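Local atomic coordinates of glycerate dehydrogenase (Bacillus sp. 5mfcol3.1, PDB entry 6P2I), a protein that reduces acyclic imino acids, probably with NADPH as the hydride donor. Residues I196-P201 against L224-R229. Residues are numbered along the deposited sequence; the frame is centred on the assembly and turned at random. Where two conformers were deposited one is given.
With NAP (NADP nicotinamide-adenine-dinucleotide phosphate), chain C.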
ATOM      1  N   ILE A 196      13.544   3.395  -3.821  1.00 20.12           N
ATOM      2  CA  ILE A 196      13.853   4.264  -4.948  1.00 19.43           C
ATOM      3  C   ILE A 196      12.623   4.309  -5.831  1.00 19.89           C
ATOM      4  O   ILE A 196      12.057   3.260  -6.152  1.00 22.10           O
ATOM      5  CB  ILE A 196      15.069   3.760  -5.746  1.00 18.55           C
ATOM      6  CG1 ILE A 196      16.316   3.741  -4.869  1.00 21.92           C
ATOM      7  CG2 ILE A 196      15.277   4.615  -7.009  1.00 22.20           C
ATOM      8  CD1 ILE A 196      17.416   2.811  -5.353  1.00 27.59           C
ATOM      9  N   SER A 197      12.201   5.514  -6.217  1.00 19.21           N
ATOM     10  CA  SER A 197      11.036   5.670  -7.088  1.00 20.48           C
ATOM     11  C   SER A 197      11.353   6.642  -8.216  1.00 20.45           C
ATOM     12  O   SER A 197      11.882   7.732  -7.971  1.00 21.04           O
ATOM     13  CB  SER A 197       9.815   6.156  -6.290  1.00 19.18           C
ATOM     14  OG  SER A 197       8.630   6.061  -7.051  1.00 20.09           O
ATOM     15  N   LEU A 198      11.010   6.255  -9.450  1.00 18.64           N
ATOM     16  CA  LEU A 198      11.285   7.067 -10.630  0.65 20.44           C
ATOM     17  C   LEU A 198      10.095   7.966 -10.953  1.00 20.81           C
ATOM     18  O   LEU A 198       8.950   7.502 -10.984  1.00 20.72           O
ATOM     19  CB  LEU A 198      11.605   6.176 -11.837  0.65 20.50           C
ATOM     20  CG  LEU A 198      12.998   5.540 -11.836  0.65 24.31           C
ATOM     21  CD1 LEU A 198      13.005   4.218 -12.600  0.65 25.26           C
ATOM     22  CD2 LEU A 198      14.021   6.502 -12.430  0.65 25.88           C
ATOM     23  N   HIS A 199      10.374   9.248 -11.214  1.00 18.63           N
ATOM     24  CA  HIS A 199       9.348  10.231 -11.548  1.00 18.47           C
ATOM     25  C   HIS A 199       9.920  11.220 -12.556  1.00 22.22           C
ATOM     26  O   HIS A 199       9.972  12.423 -12.335  1.00 21.47           O
ATOM     27  CB  HIS A 199       8.839  10.907 -10.279  1.00 21.30           C
ATOM     28  CG  HIS A 199       8.210   9.939  -9.338  1.00 19.78           C
ATOM     29  ND1 HIS A 199       7.001   9.332  -9.606  1.00 19.59           N
ATOM     30  CD2 HIS A 199       8.654   9.406  -8.174  1.00 19.55           C
ATOM     31  CE1 HIS A 199       6.709   8.496  -8.627  1.00 19.26           C
ATOM     32  NE2 HIS A 199       7.694   8.519  -7.747  1.00 18.88           N
ATOM     33  N   ILE A 200      10.340  10.686 -13.700  1.00 20.91           N
ATOM     34  CA  ILE A 200      11.125  11.428 -14.677  1.00 22.74           C
ATOM     35  C   ILE A 200      10.608  11.109 -16.074  1.00 21.66           C
ATOM     36  O   ILE A 200      10.195   9.968 -16.337  1.00 22.59           O
ATOM     37  CB  ILE A 200      12.617  11.090 -14.496  1.00 30.94           C
ATOM     38  CG1 ILE A 200      13.524  11.998 -15.307  1.00 32.95           C
ATOM     39  CG2 ILE A 200      12.894   9.618 -14.789  1.00 32.26           C
ATOM     40  CD1 ILE A 200      14.983  11.677 -15.106  1.00 42.24           C
ATOM     41  N   PRO A 201      10.563  12.082 -16.975  1.00 21.41           N
ATOM     42  CA  PRO A 201      10.135  11.794 -18.349  1.00 21.79           C
ATOM     43  C   PRO A 201      11.173  10.965 -19.075  1.00 23.27           C
ATOM     44  O   PRO A 201      12.369  11.016 -18.777  1.00 25.64           O
ATOM     45  CB  PRO A 201      10.001  13.183 -18.974  1.00 28.75           C
ATOM     46  CG  PRO A 201      11.005  13.999 -18.238  1.00 29.26           C
ATOM     47  CD  PRO A 201      10.914  13.506 -16.809  1.00 22.29           C
ATOM     48  N   LEU A 224      12.632  -1.039  -5.424  1.00 19.85           N
ATOM     49  CA  LEU A 224      12.624  -0.137  -6.563  1.00 22.77           C
ATOM     50  C   LEU A 224      11.207  -0.044  -7.110  1.00 21.68           C
ATOM     51  O   LEU A 224      10.567  -1.072  -7.353  1.00 21.10           O
ATOM     52  CB  LEU A 224      13.583  -0.638  -7.640  1.00 21.62           C
ATOM     53  CG  LEU A 224      13.589   0.111  -8.969  1.00 24.15           C
ATOM     54  CD1 LEU A 224      13.987   1.556  -8.769  1.00 26.65           C
ATOM     55  CD2 LEU A 224      14.528  -0.599  -9.956  1.00 26.28           C
ATOM     56  N   ILE A 225      10.712   1.180  -7.272  1.00 21.29           N
ATOM     57  CA  ILE A 225       9.375   1.445  -7.801  1.00 19.90           C
ATOM     58  C   ILE A 225       9.525   2.195  -9.118  1.00 19.63           C
ATOM     59  O   ILE A 225      10.245   3.195  -9.182  1.00 20.19           O
ATOM     60  CB  ILE A 225       8.518   2.259  -6.811  1.00 20.10           C
ATOM     61  CG1 ILE A 225       8.459   1.583  -5.427  1.00 19.79           C
ATOM     62  CG2 ILE A 225       7.122   2.495  -7.393  1.00 24.30           C
ATOM     63  CD1 ILE A 225       7.781   0.211  -5.446  1.00 21.69           C
ATOM     64  N   ASN A 226       8.842   1.728 -10.170  1.00 19.01           N
ATOM     65  CA  ASN A 226       8.836   2.456 -11.435  1.00 21.66           C
ATOM     66  C   ASN A 226       7.402   2.640 -11.925  1.00 20.78           C
ATOM     67  O   ASN A 226       6.791   1.707 -12.454  1.00 22.28           O
ATOM     68  CB  ASN A 226       9.688   1.759 -12.489  1.00 21.89           C
ATOM     69  CG  ASN A 226       9.909   2.641 -13.696  1.00 23.89           C
ATOM     70  OD1 ASN A 226       9.694   3.854 -13.621  1.00 20.96           O
ATOM     71  ND2 ASN A 226      10.303   2.045 -14.821  1.00 22.62           N
ATOM     72  N   THR A 227       6.869   3.850 -11.751  1.00 20.19           N
ATOM     73  CA  THR A 227       5.631   4.253 -12.405  1.00 18.99           C
ATOM     74  C   THR A 227       5.894   5.008 -13.700  1.00 26.03           C
ATOM     75  O   THR A 227       4.964   5.601 -14.252  1.00 26.59           O
ATOM     76  CB  THR A 227       4.773   5.117 -11.480  1.00 20.56           C
ATOM     77  OG1 THR A 227       5.525   6.258 -11.039  1.00 22.33           O
ATOM     78  CG2 THR A 227       4.345   4.342 -10.236  1.00 21.31           C
ATOM     79  N   CYS A 228       7.136   5.018 -14.183  1.00 20.35           N
ATOM     80  CA  CYS A 228       7.479   5.658 -15.444  1.00 21.89           C
ATOM     81  C   CYS A 228       7.824   4.587 -16.483  1.00 23.53           C
ATOM     82  O   CYS A 228       7.574   3.394 -16.283  1.00 25.17           O
ATOM     83  CB  CYS A 228       8.620   6.648 -15.231  1.00 24.03           C
ATOM     84  SG  CYS A 228       8.171   8.059 -14.195  1.00 22.58           S
ATOM     85  N   ARG A 229       8.387   5.027 -17.608  0.52 25.64           N
ATOM     86  CA  ARG A 229       8.684   4.108 -18.699  0.52 24.43           C
ATOM     87  C   ARG A 229       9.662   3.029 -18.252  0.52 24.37           C
ATOM     88  O   ARG A 229      10.581   3.286 -17.470  0.52 24.47           O
ATOM     89  CB  ARG A 229       9.261   4.871 -19.892  0.52 22.32           C
ATOM     90  CG  ARG A 229       8.222   5.635 -20.697  0.52 27.79           C
ATOM     91  CD  ARG A 229       7.399   4.695 -21.566  0.52 30.08           C
ATOM     92  NE  ARG A 229       6.961   5.338 -22.803  0.52 34.10           N
ATOM     93  CZ  ARG A 229       6.482   4.679 -23.850  0.52 32.40           C
ATOM     94  NH1 ARG A 229       6.105   5.339 -24.937  0.52 38.37           N
ATOM     95  NH2 ARG A 229       6.374   3.359 -23.805  0.52 31.32           N
TER
HETATM   96  PA  NAP C 401       7.493  16.822 -14.207  1.00 21.62           P
HETATM   97  O1A NAP C 401       7.946  17.357 -15.549  1.00 22.64           O
HETATM   98  O2A NAP C 401       6.654  17.683 -13.310  1.00 21.02           O
HETATM   99  O5B NAP C 401       8.801  16.406 -13.388  1.00 22.26           O
HETATM  100  C5B NAP C 401       9.892  15.745 -14.021  1.00 22.60           C
HETATM  101  C4B NAP C 401      11.038  15.702 -13.017  1.00 23.10           C
HETATM  102  O4B NAP C 401      12.102  14.955 -13.611  1.00 25.29           O
HETATM  103  C3B NAP C 401      11.598  17.094 -12.713  1.00 21.31           C
HETATM  104  O3B NAP C 401      12.139  17.101 -11.376  1.00 23.54           O
HETATM  105  C2B NAP C 401      12.747  17.228 -13.683  1.00 24.59           C
HETATM  106  O2B NAP C 401      13.747  18.133 -13.239  1.00 24.99           O
HETATM  107  C1B NAP C 401      13.258  15.800 -13.644  1.00 26.11           C
HETATM  108  N9A NAP C 401      14.127  15.513 -14.795  1.00 24.92           N
HETATM  109  C8A NAP C 401      13.852  15.730 -16.097  1.00 26.79           C
HETATM  110  N7A NAP C 401      14.906  15.362 -16.867  1.00 25.88           N
HETATM  111  C5A NAP C 401      15.869  14.924 -16.034  1.00 30.94           C
HETATM  112  C6A NAP C 401      17.237  14.388 -16.181  1.00 32.67           C
HETATM  113  N6A NAP C 401      17.796  14.254 -17.407  1.00 31.48           N
HETATM  114  N1A NAP C 401      17.893  14.040 -15.055  1.00 30.10           N
HETATM  115  C2A NAP C 401      17.348  14.166 -13.825  1.00 31.41           C
HETATM  116  N3A NAP C 401      16.109  14.644 -13.604  1.00 25.00           N
HETATM  117  C4A NAP C 401      15.349  15.030 -14.669  1.00 25.99           C
HETATM  118  O3  NAP C 401       6.816  15.392 -14.532  1.00 20.57           O
HETATM  119  PN  NAP C 401       5.692  14.623 -13.678  1.00 21.00           P
HETATM  120  O1N NAP C 401       4.349  15.280 -13.874  1.00 22.24           O
HETATM  121  O2N NAP C 401       6.182  14.414 -12.263  1.00 20.02           O
HETATM  122  O5D NAP C 401       5.656  13.224 -14.467  1.00 21.87           O
HETATM  123  C5D NAP C 401       6.833  12.411 -14.543  1.00 21.60           C
HETATM  124  C4D NAP C 401       6.584  11.196 -15.426  1.00 23.08           C
HETATM  125  O4D NAP C 401       5.604  10.363 -14.813  1.00 23.54           O
HETATM  126  C3D NAP C 401       5.973  11.512 -16.784  1.00 24.46           C
HETATM  127  O3D NAP C 401       6.952  11.929 -17.747  1.00 26.25           O
HETATM  128  C2D NAP C 401       5.301  10.197 -17.147  1.00 23.48           C
HETATM  129  O2D NAP C 401       6.179   9.424 -17.975  1.00 25.44           O
HETATM  130  C1D NAP C 401       5.062   9.501 -15.804  1.00 21.91           C
HETATM  131  N1N NAP C 401       3.626   9.292 -15.580  1.00 24.53           N
HETATM  132  C2N NAP C 401       3.169   8.049 -15.347  1.00 24.42           C
HETATM  133  C3N NAP C 401       1.812   7.808 -15.147  1.00 22.20           C
HETATM  134  C7N NAP C 401       1.316   6.402 -14.915  1.00 24.82           C
HETATM  135  O7N NAP C 401       0.126   6.159 -15.055  1.00 26.71           O
HETATM  136  N7N NAP C 401       2.182   5.422 -14.620  1.00 21.84           N
HETATM  137  C4N NAP C 401       0.922   8.884 -15.193  1.00 25.25           C
HETATM  138  C5N NAP C 401       1.417  10.166 -15.446  1.00 22.28           C
HETATM  139  C6N NAP C 401       2.784  10.338 -15.629  1.00 23.32           C
HETATM  140  P2B NAP C 401      13.689  19.723 -13.513  1.00 26.02           P
HETATM  141  O1X NAP C 401      13.509  19.874 -15.014  1.00 27.02           O
HETATM  142  O2X NAP C 401      12.492  20.217 -12.747  1.00 30.92           O
HETATM  143  O3X NAP C 401      14.994  20.217 -12.949  1.00 27.96           O
HETATM  144  O   HOH W   1       7.796   5.514  -9.675  1.00 20.23           O
HETATM  145  O   HOH W   2       5.629   8.970 -12.080  1.00 22.61           O
HETATM  146  O   HOH W   3       8.912   8.098 -18.037  1.00 23.61           O
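The carbonyl oxygen of Ile225 gathers three donors: the amide of Leu198 (N to O 3.2 Å), the CA-H of Ser197 and, weakly, a water that also binds Ser197 OG, Leu198 O and Thr227 N. One step earlier the ladder is tighter, Ile225 N reaching Ile196 O at 2.7 Å almost straight along the carbonyl (C=O...N 170°). This is parallel pairing, with branched aliphatic residues filling the buried sheet: Ile196 CG2 packs on Leu224 CD1 on one face, while the small Ser197 lays its hydroxyl against Ile225 CB on the other.

Where the strands end, side chains take over. Asn226 keeps CG anti to its own N (chi1 -169°), setting OD1 against the Leu198 side chain, 3.5 Å from Leu198 CB. OD1 also accepts from Cys228 N (2.9 Å), whose N-H comes from above the amide plane and closes an Asx turn, while ND2 donates in that plane to Arg229 O at 2.9 Å. A leucine in place of Asn226 has neither the acceptor nor the donor, and would probably undo the Asx turn, leaving Cys228 N and Arg229 O without these mates and the cofactor-binding loop less fixed. Cys228, small and polarisable, places SG where it accepts a weak bond from Ile200 N (3.4 Å).

The loops thus held meet NADP. Thr227 O takes the nicotinamide N7N (2.8 Å), one water links His199 ND1, Thr227 OG1 and the ribose O4D, and Ile200, extended and apolar, brings CD1 to 3.4 Å from adenine C4A. Such strand ends bind the dinucleotide in Rossmann folds. Strands 195-198 and 223-226 are neighbours in a beta-alpha-beta unit of the seven-stranded sheet; strands 144-148 and 249-252 flank the pair, and helix 99-114 packs over Ser197, Ile225 and Thr227.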